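Local coordinates for GDP-6-deoxy-D-mannose reductase (Pseudomonas aeruginosa, PDB 6X3B), which probably reduces GDP-4-dehydro-6-deoxy-D-mannose to GDP-rhamnose with NADPH, a step in the biosynthesis of lipopolysaccharide O-antigen, at residues A[83-97]-A[144-156]. Sequence-based numbering, arbitrary orientation.
Sequences QTYVPEAFRDPARTL and IPHPRNPYAVSKL. With NDP (NADPH dihydro-nicotinamide-adenine-dinucleotide phosphate), chain E.
Asn-149 presents its CB to the Phe-90 ring, 3.5 Å from CZ, while its amide crosses the Val-86 side chain at about a right angle, CG nearest CG1. As N-cap of helix 150-156 it also accepts from Ala-152 N at OD1 (2.7 Å), a donor that stands above the carbonyl plane; CG, set between the backbone N and carbonyl carbon, folds the amide back over this first turn. ND2 is hydrogen-bonded to Asp-127 OD2. Pro-150 follows, its CD lying over one face of Phe-90 in a CH-pi contact, 3.7 Å from the ring centroid, as its CB and CG rest against Ala-89 and Pro-93.

Tyr-151 swings CG anti to its backbone N (chi1 161°), carrying the ring past the Ala-89 methyl with its OH edge turned to the ribose of the cofactor. Gln-83 O meets the ring edge, 3.3 Å from CD1, and Thr-84 O lies over one face, opposite Lys-155 CG. The phenol OH shares a short 2.5 Å hydrogen bond with NADPH O2D. Ser-154 CB packs on Leu-97 CD2 at 3.6 Å, and its OG donates to Tyr-151 O. Lys-155 NZ donates to O2D and O3D, so the nicotinamide ribose hydroxyls are gripped by the Tyr-x-x-x-Lys pair familiar from short-chain dehydrogenases; Thr-84 OG1 holds the O1A phosphate oxygen.

Helix 150-156 thus crosses 86-91 almost perpendicularly (92°) but runs at only 26° to 93-97, side by side next to the parallel Rossmann strands; helix 150-169 leads into strand 172-182, parallel partner of 119-123, whose Ile-123 O accepts from Lys-155, while the second subunit packs on Ala-94 and Val-153.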
ATOM      1  N   GLN A  83     -10.424  -3.513  11.532  1.00 16.56           N
ATOM      2  CA  GLN A  83     -10.965  -2.259  12.024  1.00 19.09           C
ATOM      3  C   GLN A  83     -11.589  -1.586  10.807  1.00 23.51           C
ATOM      4  O   GLN A  83     -10.881  -1.206   9.869  1.00 20.30           O
ATOM      5  CB  GLN A  83      -9.847  -1.430  12.653  1.00 15.51           C
ATOM      6  CG  GLN A  83     -10.341  -0.354  13.648  1.00 18.14           C
ATOM      7  CD  GLN A  83     -11.335   0.574  12.998  1.00 19.30           C
ATOM      8  OE1 GLN A  83     -12.540   0.372  13.085  1.00 26.79           O
ATOM      9  NE2 GLN A  83     -10.819   1.579  12.263  1.00 17.96           N
ATOM     10  N   THR A  84     -12.912  -1.478  10.785  1.00 18.45           N
ATOM     11  CA  THR A  84     -13.599  -1.164   9.539  1.00 22.59           C
ATOM     12  C   THR A  84     -14.287   0.194   9.560  1.00 21.38           C
ATOM     13  O   THR A  84     -15.012   0.518   8.615  1.00 23.12           O
ATOM     14  CB  THR A  84     -14.629  -2.244   9.225  1.00 19.06           C
ATOM     15  OG1 THR A  84     -15.707  -2.151  10.174  1.00 23.53           O
ATOM     16  CG2 THR A  84     -13.987  -3.633   9.325  1.00 20.64           C
ATOM     17  N   TYR A  85     -14.080   0.989  10.601  1.00 20.88           N
ATOM     18  CA  TYR A  85     -14.783   2.254  10.778  1.00 27.23           C
ATOM     19  C   TYR A  85     -13.842   3.415  10.444  1.00 26.16           C
ATOM     20  O   TYR A  85     -12.804   3.578  11.091  1.00 24.26           O
ATOM     21  CB  TYR A  85     -15.302   2.354  12.216  1.00 32.61           C
ATOM     22  CG  TYR A  85     -16.328   3.455  12.471  1.00 37.38           C
ATOM     23  CD1 TYR A  85     -17.422   3.635  11.619  1.00 42.13           C
ATOM     24  CD2 TYR A  85     -16.213   4.298  13.582  1.00 37.69           C
ATOM     25  CE1 TYR A  85     -18.365   4.645  11.856  1.00 39.63           C
ATOM     26  CE2 TYR A  85     -17.148   5.293  13.833  1.00 40.03           C
ATOM     27  CZ  TYR A  85     -18.220   5.463  12.973  1.00 41.35           C
ATOM     28  OH  TYR A  85     -19.133   6.464  13.228  1.00 53.38           O
ATOM     29  N   VAL A  86     -14.208   4.222   9.438  1.00 23.66           N
ATOM     30  CA  VAL A  86     -13.351   5.339   9.045  1.00 18.37           C
ATOM     31  C   VAL A  86     -13.147   6.346  10.174  1.00 20.54           C
ATOM     32  O   VAL A  86     -11.998   6.749  10.408  1.00 21.84           O
ATOM     33  CB  VAL A  86     -13.883   5.985   7.745  1.00 22.72           C
ATOM     34  CG1 VAL A  86     -13.085   7.254   7.404  1.00 20.98           C
ATOM     35  CG2 VAL A  86     -13.817   4.962   6.571  1.00 18.42           C
ATOM     36  N   PRO A  87     -14.176   6.761  10.927  1.00 27.22           N
ATOM     37  CA  PRO A  87     -13.893   7.714  12.017  1.00 23.06           C
ATOM     38  C   PRO A  87     -12.940   7.161  13.057  1.00 21.99           C
ATOM     39  O   PRO A  87     -12.083   7.898  13.543  1.00 22.48           O
ATOM     40  CB  PRO A  87     -15.287   8.014  12.592  1.00 28.48           C
ATOM     41  CG  PRO A  87     -16.193   7.834  11.452  1.00 31.19           C
ATOM     42  CD  PRO A  87     -15.629   6.617  10.717  1.00 29.13           C
ATOM     43  N   GLU A  88     -13.027   5.864  13.377  1.00 19.22           N
ATOM     44  CA  GLU A  88     -12.084   5.271  14.321  1.00 21.17           C
ATOM     45  C   GLU A  88     -10.656   5.291  13.770  1.00 18.69           C
ATOM     46  O   GLU A  88      -9.688   5.449  14.524  1.00 19.62           O
ATOM     47  CB  GLU A  88     -12.521   3.832  14.633  1.00 23.63           C
ATOM     48  CG  GLU A  88     -11.548   3.018  15.472  1.00 25.48           C
ATOM     49  CD  GLU A  88     -11.252   3.634  16.820  1.00 35.34           C
ATOM     50  OE1 GLU A  88     -12.058   4.456  17.309  1.00 36.03           O
ATOM     51  OE2 GLU A  88     -10.195   3.294  17.391  1.00 37.39           O
ATOM     52  N   ALA A  89     -10.507   5.111  12.459  1.00 16.75           N
ATOM     53  CA  ALA A  89      -9.170   5.137  11.872  1.00 17.47           C
ATOM     54  C   ALA A  89      -8.588   6.541  11.928  1.00 17.70           C
ATOM     55  O   ALA A  89      -7.389   6.710  12.170  1.00 19.25           O
ATOM     56  CB  ALA A  89      -9.212   4.619  10.431  1.00 16.54           C
ATOM     57  N   PHE A  90      -9.410   7.564  11.699  1.00 15.46           N
ATOM     58  CA  PHE A  90      -8.902   8.924  11.853  1.00 21.48           C
ATOM     59  C   PHE A  90      -8.525   9.203  13.301  1.00 25.34           C
ATOM     60  O   PHE A  90      -7.546   9.911  13.570  1.00 21.18           O
ATOM     61  CB  PHE A  90      -9.937   9.936  11.370  1.00 21.63           C
ATOM     62  CG  PHE A  90      -9.857  10.236   9.903  1.00 20.07           C
ATOM     63  CD1 PHE A  90      -8.727  10.817   9.367  1.00 19.89           C
ATOM     64  CD2 PHE A  90     -10.920   9.948   9.066  1.00 18.07           C
ATOM     65  CE1 PHE A  90      -8.655  11.115   8.019  1.00 23.05           C
ATOM     66  CE2 PHE A  90     -10.867  10.244   7.725  1.00 21.90           C
ATOM     67  CZ  PHE A  90      -9.721  10.840   7.198  1.00 20.02           C
ATOM     68  N   ARG A  91      -9.295   8.648  14.247  1.00 23.74           N
ATOM     69  CA  ARG A  91      -9.017   8.872  15.662  1.00 21.23           C
ATOM     70  C   ARG A  91      -7.697   8.241  16.081  1.00 25.91           C
ATOM     71  O   ARG A  91      -6.936   8.842  16.848  1.00 21.26           O
ATOM     72  CB  ARG A  91     -10.162   8.321  16.520  1.00 26.19           C
ATOM     73  CG  ARG A  91     -10.069   8.750  17.994  1.00 30.28           C
ATOM     74  CD  ARG A  91     -10.971   7.920  18.920  1.00 31.18           C
ATOM     75  NE  ARG A  91     -10.607   6.502  18.946  1.00 34.09           N
ATOM     76  CZ  ARG A  91      -9.612   5.992  19.668  1.00 27.53           C
ATOM     77  NH1 ARG A  91      -8.866   6.784  20.432  1.00 32.87           N
ATOM     78  NH2 ARG A  91      -9.357   4.695  19.616  1.00 33.37           N
ATOM     79  N   ASP A  92      -7.413   7.025  15.603  1.00 20.29           N
ATOM     80  CA  ASP A  92      -6.215   6.283  15.995  1.00 21.47           C
ATOM     81  C   ASP A  92      -5.677   5.545  14.772  1.00 24.94           C
ATOM     82  O   ASP A  92      -5.895   4.333  14.603  1.00 20.39           O
ATOM     83  CB  ASP A  92      -6.529   5.313  17.136  1.00 26.08           C
ATOM     84  CG  ASP A  92      -5.282   4.748  17.796  1.00 28.89           C
ATOM     85  OD1 ASP A  92      -4.179   4.942  17.262  1.00 25.69           O
ATOM     86  OD2 ASP A  92      -5.402   4.097  18.857  1.00 31.62           O
ATOM     87  N   PRO A  93      -4.969   6.258  13.885  1.00 19.60           N
ATOM     88  CA  PRO A  93      -4.477   5.612  12.646  1.00 17.27           C
ATOM     89  C   PRO A  93      -3.496   4.484  12.909  1.00 18.23           C
ATOM     90  O   PRO A  93      -3.529   3.465  12.218  1.00 19.75           O
ATOM     91  CB  PRO A  93      -3.815   6.775  11.874  1.00 15.73           C
ATOM     92  CG  PRO A  93      -4.400   8.044  12.469  1.00 25.37           C
ATOM     93  CD  PRO A  93      -4.695   7.711  13.928  1.00 20.01           C
ATOM     94  N   ALA A  94      -2.619   4.634  13.904  1.00 19.67           N
ATOM     95  CA  ALA A  94      -1.662   3.581  14.208  1.00 20.47           C
ATOM     96  C   ALA A  94      -2.364   2.277  14.540  1.00 20.14           C
ATOM     97  O   ALA A  94      -1.988   1.214  14.030  1.00 20.43           O
ATOM     98  CB  ALA A  94      -0.763   4.004  15.368  1.00 21.79           C
ATOM     99  N   ARG A  95      -3.405   2.341  15.376  1.00 19.88           N
ATOM    100  CA  ARG A  95      -4.112   1.119  15.742  1.00 17.58           C
ATOM    101  C   ARG A  95      -4.807   0.503  14.540  1.00 20.01           C
ATOM    102  O   ARG A  95      -4.893  -0.723  14.427  1.00 19.89           O
ATOM    103  CB  ARG A  95      -5.135   1.395  16.853  1.00 24.97           C
ATOM    104  CG  ARG A  95      -5.843   0.124  17.346  1.00 28.88           C
ATOM    105  CD  ARG A  95      -6.157   0.220  18.848  1.00 37.35           C
ATOM    106  NE  ARG A  95      -6.425  -1.097  19.432  1.00 53.80           N
ATOM    107  CZ  ARG A  95      -5.522  -1.858  20.049  1.00 44.18           C
ATOM    108  NH1 ARG A  95      -4.267  -1.446  20.188  1.00 40.49           N
ATOM    109  NH2 ARG A  95      -5.885  -3.038  20.536  1.00 53.15           N
ATOM    110  N   THR A  96      -5.354   1.330  13.650  1.00 18.80           N
ATOM    111  CA  THR A  96      -5.973   0.764  12.456  1.00 21.17           C
ATOM    112  C   THR A  96      -4.923   0.105  11.560  1.00 19.74           C
ATOM    113  O   THR A  96      -5.151  -0.985  11.014  1.00 17.27           O
ATOM    114  CB  THR A  96      -6.765   1.850  11.726  1.00 21.25           C
ATOM    115  OG1 THR A  96      -7.991   2.060  12.438  1.00 20.79           O
ATOM    116  CG2 THR A  96      -7.097   1.437  10.282  1.00 21.98           C
ATOM    117  N   LEU A  97      -3.740   0.716  11.447  1.00 17.93           N
ATOM    118  CA  LEU A  97      -2.677   0.086  10.672  1.00 19.84           C
ATOM    119  C   LEU A  97      -2.214  -1.204  11.327  1.00 21.67           C
ATOM    120  O   LEU A  97      -1.995  -2.200  10.634  1.00 18.19           O
ATOM    121  CB  LEU A  97      -1.498   1.047  10.487  1.00 19.82           C
ATOM    122  CG  LEU A  97      -1.816   2.249   9.601  1.00 17.33           C
ATOM    123  CD1 LEU A  97      -0.656   3.244   9.695  1.00 22.62           C
ATOM    124  CD2 LEU A  97      -2.049   1.816   8.144  1.00 23.33           C
ATOM    125  N   ILE A 144      -5.273   3.756 -10.885  1.00 21.74           N
ATOM    126  CA  ILE A 144      -4.388   3.850  -9.722  1.00 23.42           C
ATOM    127  C   ILE A 144      -5.183   4.375  -8.532  1.00 23.33           C
ATOM    128  O   ILE A 144      -5.857   5.412  -8.650  1.00 22.19           O
ATOM    129  CB  ILE A 144      -3.192   4.750 -10.028  1.00 28.24           C
ATOM    130  CG1 ILE A 144      -2.249   4.036 -11.006  1.00 23.13           C
ATOM    131  CG2 ILE A 144      -2.471   5.127  -8.728  1.00 26.72           C
ATOM    132  CD1 ILE A 144      -1.087   4.874 -11.458  1.00 32.14           C
ATOM    133  N   PRO A 145      -5.157   3.696  -7.390  1.00 24.90           N
ATOM    134  CA  PRO A 145      -5.926   4.155  -6.228  1.00 23.29           C
ATOM    135  C   PRO A 145      -5.223   5.280  -5.476  1.00 26.03           C
ATOM    136  O   PRO A 145      -3.989   5.377  -5.458  1.00 20.03           O
ATOM    137  CB  PRO A 145      -6.025   2.889  -5.368  1.00 26.30           C
ATOM    138  CG  PRO A 145      -4.758   2.162  -5.664  1.00 27.50           C
ATOM    139  CD  PRO A 145      -4.441   2.432  -7.125  1.00 25.44           C
ATOM    140  N   HIS A 146      -6.032   6.152  -4.858  1.00 18.91           N
ATOM    141  CA  HIS A 146      -5.516   7.309  -4.107  1.00 22.45           C
ATOM    142  C   HIS A 146      -6.259   7.396  -2.787  1.00 20.78           C
ATOM    143  O   HIS A 146      -7.133   8.255  -2.608  1.00 19.84           O
ATOM    144  CB  HIS A 146      -5.679   8.609  -4.902  1.00 20.84           C
ATOM    145  CG  HIS A 146      -4.897   8.627  -6.176  1.00 30.63           C
ATOM    146  ND1 HIS A 146      -3.528   8.797  -6.201  1.00 38.47           N
ATOM    147  CD2 HIS A 146      -5.281   8.452  -7.464  1.00 30.72           C
ATOM    148  CE1 HIS A 146      -3.102   8.736  -7.453  1.00 35.95           C
ATOM    149  NE2 HIS A 146      -4.145   8.523  -8.239  1.00 31.01           N
ATOM    150  N   PRO A 147      -5.946   6.501  -1.840  1.00 20.50           N
ATOM    151  CA  PRO A 147      -6.703   6.442  -0.576  1.00 20.19           C
ATOM    152  C   PRO A 147      -6.689   7.770   0.147  1.00 20.95           C
ATOM    153  O   PRO A 147      -5.653   8.437   0.229  1.00 18.89           O
ATOM    154  CB  PRO A 147      -5.960   5.378   0.244  1.00 16.68           C
ATOM    155  CG  PRO A 147      -5.155   4.631  -0.724  1.00 23.84           C
ATOM    156  CD  PRO A 147      -4.846   5.520  -1.865  1.00 17.98           C
ATOM    157  N   ARG A 148      -7.841   8.114   0.740  1.00 18.20           N
ATOM    158  CA  ARG A 148      -8.029   9.421   1.354  1.00 17.62           C
ATOM    159  C   ARG A 148      -8.224   9.361   2.862  1.00 23.39           C
ATOM    160  O   ARG A 148      -8.428  10.409   3.488  1.00 21.02           O
ATOM    161  CB  ARG A 148      -9.227  10.136   0.723  1.00 17.78           C
ATOM    162  CG  ARG A 148      -9.094  10.334  -0.770  1.00 25.12           C
ATOM    163  CD  ARG A 148     -10.371  10.938  -1.338  1.00 26.01           C
ATOM    164  NE  ARG A 148     -10.514  12.334  -0.938  1.00 29.89           N
ATOM    165  CZ  ARG A 148      -9.890  13.346  -1.529  1.00 26.68           C
ATOM    166  NH1 ARG A 148      -9.058  13.121  -2.538  1.00 26.43           N
ATOM    167  NH2 ARG A 148     -10.104  14.592  -1.112  1.00 28.04           N
ATOM    168  N   ASN A 149      -8.148   8.186   3.466  1.00 20.69           N
ATOM    169  CA  ASN A 149      -8.285   8.079   4.909  1.00 17.23           C
ATOM    170  C   ASN A 149      -7.425   6.913   5.373  1.00 16.23           C
ATOM    171  O   ASN A 149      -7.052   6.057   4.563  1.00 19.85           O
ATOM    172  CB  ASN A 149      -9.763   7.891   5.294  1.00 19.62           C
ATOM    173  CG  ASN A 149     -10.318   6.575   4.813  1.00 14.49           C
ATOM    174  OD1 ASN A 149      -9.882   5.535   5.251  1.00 19.34           O
ATOM    175  ND2 ASN A 149     -11.267   6.621   3.887  1.00 18.37           N
ATOM    176  N   PRO A 150      -7.075   6.856   6.662  1.00 17.53           N
ATOM    177  CA  PRO A 150      -6.169   5.785   7.121  1.00 12.71           C
ATOM    178  C   PRO A 150      -6.748   4.383   7.000  1.00 16.89           C
ATOM    179  O   PRO A 150      -5.984   3.419   6.901  1.00 16.30           O
ATOM    180  CB  PRO A 150      -5.901   6.144   8.592  1.00 20.14           C
ATOM    181  CG  PRO A 150      -6.354   7.585   8.740  1.00 26.06           C
ATOM    182  CD  PRO A 150      -7.466   7.757   7.763  1.00 21.18           C
ATOM    183  N   TYR A 151      -8.068   4.220   7.060  1.00 17.77           N
ATOM    184  CA  TYR A 151      -8.639   2.899   6.792  1.00 16.88           C
ATOM    185  C   TYR A 151      -8.356   2.475   5.351  1.00 17.65           C
ATOM    186  O   TYR A 151      -7.886   1.358   5.101  1.00 18.10           O
ATOM    187  CB  TYR A 151     -10.136   2.916   7.059  1.00 19.90           C
ATOM    188  CG  TYR A 151     -10.913   1.794   6.410  1.00 22.57           C
ATOM    189  CD1 TYR A 151     -11.007   0.535   7.022  1.00 20.76           C
ATOM    190  CD2 TYR A 151     -11.581   1.999   5.208  1.00 17.00           C
ATOM    191  CE1 TYR A 151     -11.743  -0.496   6.435  1.00 20.33           C
ATOM    192  CE2 TYR A 151     -12.318   0.979   4.615  1.00 22.55           C
ATOM    193  CZ  TYR A 151     -12.397  -0.261   5.235  1.00 23.41           C
ATOM    194  OH  TYR A 151     -13.129  -1.263   4.652  1.00 24.17           O
ATOM    195  N   ALA A 152      -8.604   3.373   4.392  1.00 16.63           N
ATOM    196  CA  ALA A 152      -8.358   3.011   2.998  1.00 20.26           C
ATOM    197  C   ALA A 152      -6.867   2.781   2.750  1.00 17.15           C
ATOM    198  O   ALA A 152      -6.499   1.867   2.005  1.00 19.24           O
ATOM    199  CB  ALA A 152      -8.926   4.074   2.058  1.00 16.95           C
ATOM    200  N   VAL A 153      -6.004   3.573   3.403  1.00 16.43           N
ATOM    201  CA  VAL A 153      -4.559   3.345   3.345  1.00 16.68           C
ATOM    202  C   VAL A 153      -4.219   1.935   3.823  1.00 18.26           C
ATOM    203  O   VAL A 153      -3.495   1.185   3.156  1.00 15.99           O
ATOM    204  CB  VAL A 153      -3.817   4.405   4.180  1.00 19.01           C
ATOM    205  CG1 VAL A 153      -2.344   4.016   4.384  1.00 17.31           C
ATOM    206  CG2 VAL A 153      -3.905   5.792   3.499  1.00 15.29           C
ATOM    207  N   SER A 154      -4.766   1.543   4.979  1.00 16.66           N
ATOM    208  CA  SER A 154      -4.458   0.228   5.540  1.00 15.82           C
ATOM    209  C   SER A 154      -4.972  -0.906   4.661  1.00 14.29           C
ATOM    210  O   SER A 154      -4.322  -1.954   4.577  1.00 17.26           O
ATOM    211  CB  SER A 154      -5.035   0.113   6.959  1.00 19.41           C
ATOM    212  OG  SER A 154      -6.436  -0.125   6.927  1.00 17.01           O
ATOM    213  N   LYS A 155      -6.101  -0.714   3.967  1.00 16.17           N
ATOM    214  CA  LYS A 155      -6.591  -1.762   3.075  1.00 19.08           C
ATOM    215  C   LYS A 155      -5.673  -1.935   1.867  1.00 16.73           C
ATOM    216  O   LYS A 155      -5.344  -3.060   1.489  1.00 16.60           O
ATOM    217  CB  LYS A 155      -8.016  -1.461   2.605  1.00 18.41           C
ATOM    218  CG  LYS A 155      -9.041  -1.314   3.701  1.00 17.98           C
ATOM    219  CD  LYS A 155      -9.189  -2.595   4.541  1.00 28.11           C
ATOM    220  CE  LYS A 155     -10.381  -3.399   4.076  1.00 26.55           C
ATOM    221  NZ  LYS A 155     -10.475  -4.679   4.804  1.00 23.71           N
ATOM    222  N   LEU A 156      -5.233  -0.832   1.262  1.00 17.84           N
ATOM    223  CA  LEU A 156      -4.330  -0.932   0.116  1.00 17.28           C
ATOM    224  C   LEU A 156      -2.994  -1.530   0.527  1.00 18.81           C
ATOM    225  O   LEU A 156      -2.408  -2.342  -0.208  1.00 19.46           O
ATOM    226  CB  LEU A 156      -4.118   0.460  -0.510  1.00 15.28           C
ATOM    227  CG  LEU A 156      -3.421   0.535  -1.869  1.00 22.39           C
ATOM    228  CD1 LEU A 156      -4.237  -0.264  -2.892  1.00 18.32           C
ATOM    229  CD2 LEU A 156      -3.252   1.998  -2.320  1.00 19.70           C
TER
HETATM  230  PA  NDP E 401     -17.188  -5.534  11.139  1.00 21.80           P
HETATM  231  O1A NDP E 401     -16.498  -4.362  11.750  1.00 23.53           O
HETATM  232  O2A NDP E 401     -18.671  -5.633  11.266  1.00 22.50           O
HETATM  233  O5B NDP E 401     -16.520  -6.887  11.676  1.00 27.13           O
HETATM  234  C5B NDP E 401     -15.099  -6.905  11.953  1.00 20.47           C
HETATM  235  C4B NDP E 401     -14.714  -8.274  12.456  1.00 20.02           C
HETATM  236  O4B NDP E 401     -13.287  -8.306  12.712  1.00 22.91           O
HETATM  237  C3B NDP E 401     -15.388  -8.725  13.761  1.00 22.43           C
HETATM  238  O3B NDP E 401     -15.761 -10.096  13.693  1.00 22.16           O
HETATM  239  C2B NDP E 401     -14.309  -8.470  14.805  1.00 21.46           C
HETATM  240  O2B NDP E 401     -14.456  -9.363  15.907  1.00 26.18           O
HETATM  241  C1B NDP E 401     -13.057  -8.808  14.007  1.00 19.96           C
HETATM  242  N9A NDP E 401     -11.841  -8.207  14.536  1.00 21.41           N
HETATM  243  C8A NDP E 401     -11.579  -6.868  14.685  1.00 17.72           C
HETATM  244  N7A NDP E 401     -10.399  -6.624  15.195  1.00 19.45           N
HETATM  245  C5A NDP E 401      -9.846  -7.880  15.398  1.00 20.24           C
HETATM  246  C6A NDP E 401      -8.608  -8.301  15.917  1.00 22.50           C
HETATM  247  N6A NDP E 401      -7.692  -7.432  16.335  1.00 21.00           N
HETATM  248  N1A NDP E 401      -8.366  -9.631  15.987  1.00 22.93           N
HETATM  249  C2A NDP E 401      -9.318 -10.468  15.557  1.00 20.34           C
HETATM  250  N3A NDP E 401     -10.516 -10.191  15.050  1.00 21.88           N
HETATM  251  C4A NDP E 401     -10.725  -8.865  14.996  1.00 17.17           C
HETATM  252  O3  NDP E 401     -16.813  -5.602   9.584  1.00 26.26           O
HETATM  253  PN  NDP E 401     -17.730  -5.882   8.302  1.00 20.98           P
HETATM  254  O1N NDP E 401     -18.278  -7.265   8.405  1.00 20.71           O
HETATM  255  O2N NDP E 401     -18.686  -4.749   8.145  1.00 22.22           O
HETATM  256  O5D NDP E 401     -16.644  -5.826   7.124  1.00 23.08           O
HETATM  257  C5D NDP E 401     -16.049  -7.064   6.665  1.00 21.17           C
HETATM  258  C4D NDP E 401     -14.927  -6.744   5.710  1.00 20.26           C
HETATM  259  O4D NDP E 401     -15.468  -6.038   4.565  1.00 21.16           O
HETATM  260  C3D NDP E 401     -13.809  -5.853   6.271  1.00 22.64           C
HETATM  261  O3D NDP E 401     -12.536  -6.264   5.792  1.00 21.25           O
HETATM  262  C2D NDP E 401     -14.209  -4.476   5.748  1.00 23.21           C
HETATM  263  O2D NDP E 401     -13.110  -3.584   5.642  1.00 19.46           O
HETATM  264  C1D NDP E 401     -14.792  -4.817   4.381  1.00 21.46           C
HETATM  265  N1N NDP E 401     -15.771  -3.795   3.906  1.00 23.98           N
HETATM  266  C2N NDP E 401     -17.011  -3.686   4.475  1.00 20.99           C
HETATM  267  C3N NDP E 401     -17.972  -2.863   3.955  1.00 24.23           C
HETATM  268  C7N NDP E 401     -19.183  -2.602   4.766  1.00 32.54           C
HETATM  269  O7N NDP E 401     -20.030  -1.799   4.362  1.00 27.43           O
HETATM  270  N7N NDP E 401     -19.321  -3.251   5.913  1.00 26.16           N
HETATM  271  C4N NDP E 401     -17.746  -2.276   2.604  1.00 26.82           C
HETATM  272  C5N NDP E 401     -16.364  -2.414   2.117  1.00 25.21           C
HETATM  273  C6N NDP E 401     -15.437  -2.941   2.883  1.00 22.78           C
HETATM  274  P2B NDP E 401     -14.763  -8.562  17.275  1.00 31.55           P
HETATM  275  O1X NDP E 401     -14.890  -9.622  18.349  1.00 34.59           O
HETATM  276  O2X NDP E 401     -13.592  -7.635  17.524  1.00 43.01           O
HETATM  277  O3X NDP E 401     -16.056  -7.804  17.062  1.00 33.57           O